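Major capsid protein P2 (PDB 2VVF) forms the trimeric double jelly-roll building block of the capsid of the marine, lipid-containing bacteriophage PM2. Local coordinates at residues Asp202-Leu207 against Lys212-Asn217. Sequence-based numbering, arbitrary orientation.
Sequences DNDYIL and KAVLDN
Leu207 CA and Lys212 CA lie 5.4 Å apart near the C-terminal end of helix 200-209, as the chain turns back beside it. The backbone N of Lys212 gives a hydrogen bond to Leu207 O, with N to O at 3.3 Å and an N-H...O angle of 150°. Further along, Val214 faces Asp204, with 6.3 Å between Val214 CA and Asp204 CA.

Val214 carries most of the side-chain contact on the loop side. Its CB points at the helix, and its two methyls touch different parts of Asp204. Val214 CG2 lies 3.7 Å from Asp204 CB and about as near to its backbone O. Val214 CG1, anti to the backbone N (chi1 180°), meets the carboxylate instead, with 3.2 Å to Asp204 OD2. The two side chains cross at about a right angle. The methyls offer OD2 only van der Waals contact; the polar partner of Asp204 OD2 is Lys200, in the same helix, through a salt bridge.

The helix follows strand 192-199 of the C-terminal jelly roll, and the loop leads on to strand 218-222. The contact lies within this one connection of the second jelly roll, between the helix and the loop that follows it. Other faces of the helix meet a neighbouring subunit of the trimer, where Asp202 forms a salt bridge with Arg35 of that subunit.

Leu207 CD1 touches Val214 CG2 loosely, at 4.5 Å. The Leu207 side chain also packs on Thr220 and Leu225. Lys212 sets its CB 3.4 Å from Leu207 O, beside the backbone bond. The chain then bends at chi2 (-70°) and runs away from the helix, and NZ hydrogen-bonds to His72 ND1.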
ATOM      1  N   ASP A 202      -1.122 -11.984 -21.352  1.00 25.46           N
ATOM      2  CA  ASP A 202      -2.351 -11.459 -20.765  1.00 25.06           C
ATOM      3  C   ASP A 202      -2.461 -11.809 -19.286  1.00 28.70           C
ATOM      4  O   ASP A 202      -2.867 -10.978 -18.470  1.00 28.26           O
ATOM      5  CB  ASP A 202      -3.572 -11.977 -21.527  1.00 26.75           C
ATOM      6  CG  ASP A 202      -3.693 -11.370 -22.911  1.00 34.84           C
ATOM      7  OD1 ASP A 202      -3.398 -10.165 -23.057  1.00 34.90           O
ATOM      8  OD2 ASP A 202      -4.064 -12.101 -23.853  1.00 40.49           O
ATOM      9  N   ASN A 203      -2.092 -13.039 -18.946  1.00 24.98           N
ATOM     10  CA  ASN A 203      -2.130 -13.495 -17.561  1.00 24.52           C
ATOM     11  C   ASN A 203      -1.117 -12.712 -16.732  1.00 28.14           C
ATOM     12  O   ASN A 203      -1.412 -12.277 -15.616  1.00 27.84           O
ATOM     13  CB  ASN A 203      -1.815 -14.991 -17.486  1.00 24.49           C
ATOM     14  CG  ASN A 203      -1.853 -15.523 -16.067  1.00 43.91           C
ATOM     15  OD1 ASN A 203      -2.926 -15.739 -15.504  1.00 38.79           O
ATOM     16  ND2 ASN A 203      -0.680 -15.735 -15.481  1.00 33.92           N
ATOM     17  N   ASP A 204       0.077 -12.537 -17.288  1.00 24.35           N
ATOM     18  CA  ASP A 204       1.149 -11.815 -16.614  1.00 23.98           C
ATOM     19  C   ASP A 204       0.817 -10.337 -16.419  1.00 27.43           C
ATOM     20  O   ASP A 204       1.297  -9.704 -15.477  1.00 26.94           O
ATOM     21  CB  ASP A 204       2.463 -11.975 -17.381  1.00 25.71           C
ATOM     22  CG  ASP A 204       3.025 -13.384 -17.286  1.00 35.39           C
ATOM     23  OD1 ASP A 204       2.345 -14.262 -16.710  1.00 35.40           O
ATOM     24  OD2 ASP A 204       4.149 -13.613 -17.785  1.00 41.54           O
ATOM     25  N   TYR A 205      -0.009  -9.794 -17.308  1.00 23.64           N
ATOM     26  CA  TYR A 205      -0.408  -8.394 -17.213  1.00 23.26           C
ATOM     27  C   TYR A 205      -1.339  -8.203 -16.021  1.00 26.91           C
ATOM     28  O   TYR A 205      -1.218  -7.233 -15.274  1.00 26.58           O
ATOM     29  CB  TYR A 205      -1.091  -7.934 -18.505  1.00 24.35           C
ATOM     30  CG  TYR A 205      -1.727  -6.564 -18.410  1.00 25.88           C
ATOM     31  CD1 TYR A 205      -0.954  -5.411 -18.468  1.00 27.92           C
ATOM     32  CD2 TYR A 205      -3.099  -6.424 -18.255  1.00 26.51           C
ATOM     33  CE1 TYR A 205      -1.531  -4.157 -18.373  1.00 28.60           C
ATOM     34  CE2 TYR A 205      -3.685  -5.175 -18.161  1.00 27.36           C
ATOM     35  CZ  TYR A 205      -2.897  -4.046 -18.222  1.00 34.33           C
ATOM     36  OH  TYR A 205      -3.477  -2.802 -18.127  1.00 34.22           O
ATOM     37  N   ILE A 206      -2.262  -9.143 -15.839  1.00 23.26           N
ATOM     38  CA  ILE A 206      -3.197  -9.081 -14.722  1.00 23.00           C
ATOM     39  C   ILE A 206      -2.444  -9.230 -13.402  1.00 27.52           C
ATOM     40  O   ILE A 206      -2.748  -8.547 -12.424  1.00 27.45           O
ATOM     41  CB  ILE A 206      -4.316 -10.128 -14.856  1.00 25.92           C
ATOM     42  CG1 ILE A 206      -5.097  -9.908 -16.154  1.00 26.33           C
ATOM     43  CG2 ILE A 206      -5.252 -10.054 -13.666  1.00 26.52           C
ATOM     44  CD1 ILE A 206      -5.971 -11.081 -16.550  1.00 31.05           C
ATOM     45  N   LEU A 207      -1.452 -10.116 -13.385  1.00 23.95           N
ATOM     46  CA  LEU A 207      -0.649 -10.336 -12.189  1.00 23.68           C
ATOM     47  C   LEU A 207       0.023  -9.031 -11.772  1.00 27.84           C
ATOM     48  O   LEU A 207      -0.120  -8.583 -10.635  1.00 27.65           O
ATOM     49  CB  LEU A 207       0.414 -11.409 -12.445  1.00 23.62           C
ATOM     50  CG  LEU A 207      -0.036 -12.872 -12.463  1.00 28.01           C
ATOM     51  CD1 LEU A 207       1.092 -13.763 -12.956  1.00 28.06           C
ATOM     52  CD2 LEU A 207      -0.513 -13.317 -11.089  1.00 30.02           C
ATOM     53  N   LYS A 212       2.003  -7.740  -8.265  1.00 22.61           N
ATOM     54  CA  LYS A 212       2.785  -8.971  -8.228  1.00 22.35           C
ATOM     55  C   LYS A 212       3.898  -8.944  -9.269  1.00 27.15           C
ATOM     56  O   LYS A 212       3.794  -8.263 -10.287  1.00 26.95           O
ATOM     57  CB  LYS A 212       1.892 -10.193  -8.460  1.00 24.28           C
ATOM     58  CG  LYS A 212       0.647 -10.237  -7.592  1.00 31.18           C
ATOM     59  CD  LYS A 212       0.991 -10.492  -6.135  1.00 35.56           C
ATOM     60  CE  LYS A 212      -0.250 -10.426  -5.264  1.00 39.26           C
ATOM     61  NZ  LYS A 212       0.084 -10.262  -3.824  1.00 44.93           N
ATOM     62  N   ALA A 213       4.961  -9.696  -9.006  1.00 24.22           N
ATOM     63  CA  ALA A 213       6.084  -9.781  -9.930  1.00 24.15           C
ATOM     64  C   ALA A 213       6.023 -11.114 -10.665  1.00 28.75           C
ATOM     65  O   ALA A 213       5.830 -12.164 -10.047  1.00 28.52           O
ATOM     66  CB  ALA A 213       7.400  -9.651  -9.179  1.00 24.78           C
ATOM     67  N   VAL A 214       6.175 -11.070 -11.983  1.00 25.43           N
ATOM     68  CA  VAL A 214       6.143 -12.284 -12.790  1.00 25.15           C
ATOM     69  C   VAL A 214       7.453 -13.055 -12.657  1.00 29.50           C
ATOM     70  O   VAL A 214       8.537 -12.498 -12.845  1.00 29.19           O
ATOM     71  CB  VAL A 214       5.807 -11.972 -14.261  1.00 28.93           C
ATOM     72  CG1 VAL A 214       5.778 -13.248 -15.087  1.00 28.70           C
ATOM     73  CG2 VAL A 214       4.477 -11.233 -14.360  1.00 28.66           C
ATOM     74  N   LEU A 215       7.349 -14.336 -12.317  1.00 26.40           N
ATOM     75  CA  LEU A 215       8.523 -15.185 -12.156  1.00 26.22           C
ATOM     76  C   LEU A 215       8.922 -15.814 -13.485  1.00 30.60           C
ATOM     77  O   LEU A 215       8.066 -16.181 -14.290  1.00 30.17           O
ATOM     78  CB  LEU A 215       8.260 -16.277 -11.117  1.00 26.17           C
ATOM     79  CG  LEU A 215       7.840 -15.804  -9.723  1.00 30.63           C
ATOM     80  CD1 LEU A 215       7.542 -16.994  -8.816  1.00 30.63           C
ATOM     81  CD2 LEU A 215       8.905 -14.902  -9.110  1.00 32.49           C
ATOM     82  N   ASP A 216      10.227 -15.937 -13.709  1.00 27.57           N
ATOM     83  CA  ASP A 216      10.743 -16.517 -14.943  1.00 27.38           C
ATOM     84  C   ASP A 216      10.318 -17.972 -15.111  1.00 30.70           C
ATOM     85  O   ASP A 216      10.319 -18.743 -14.153  1.00 30.40           O
ATOM     86  CB  ASP A 216      12.267 -16.412 -14.988  1.00 29.37           C
ATOM     87  CG  ASP A 216      12.749 -14.978 -15.055  1.00 41.24           C
ATOM     88  OD1 ASP A 216      11.904 -14.076 -15.230  1.00 42.14           O
ATOM     89  OD2 ASP A 216      13.972 -14.754 -14.932  1.00 47.83           O
ATOM     90  N   ASN A 217       9.967 -18.338 -16.339  1.00 26.71           N
ATOM     91  CA  ASN A 217       9.561 -19.704 -16.653  1.00 26.16           C
ATOM     92  C   ASN A 217       8.475 -20.215 -15.712  1.00 28.97           C
ATOM     93  O   ASN A 217       8.494 -21.373 -15.294  1.00 28.55           O
ATOM     94  CB  ASN A 217      10.772 -20.640 -16.633  1.00 26.83           C
ATOM     95  CG  ASN A 217      11.913 -20.132 -17.495  1.00 48.78           C
ATOM     96  OD1 ASN A 217      11.716 -19.765 -18.654  1.00 42.12           O
ATOM     97  ND2 ASN A 217      13.113 -20.098 -16.929  1.00 41.55           N
TER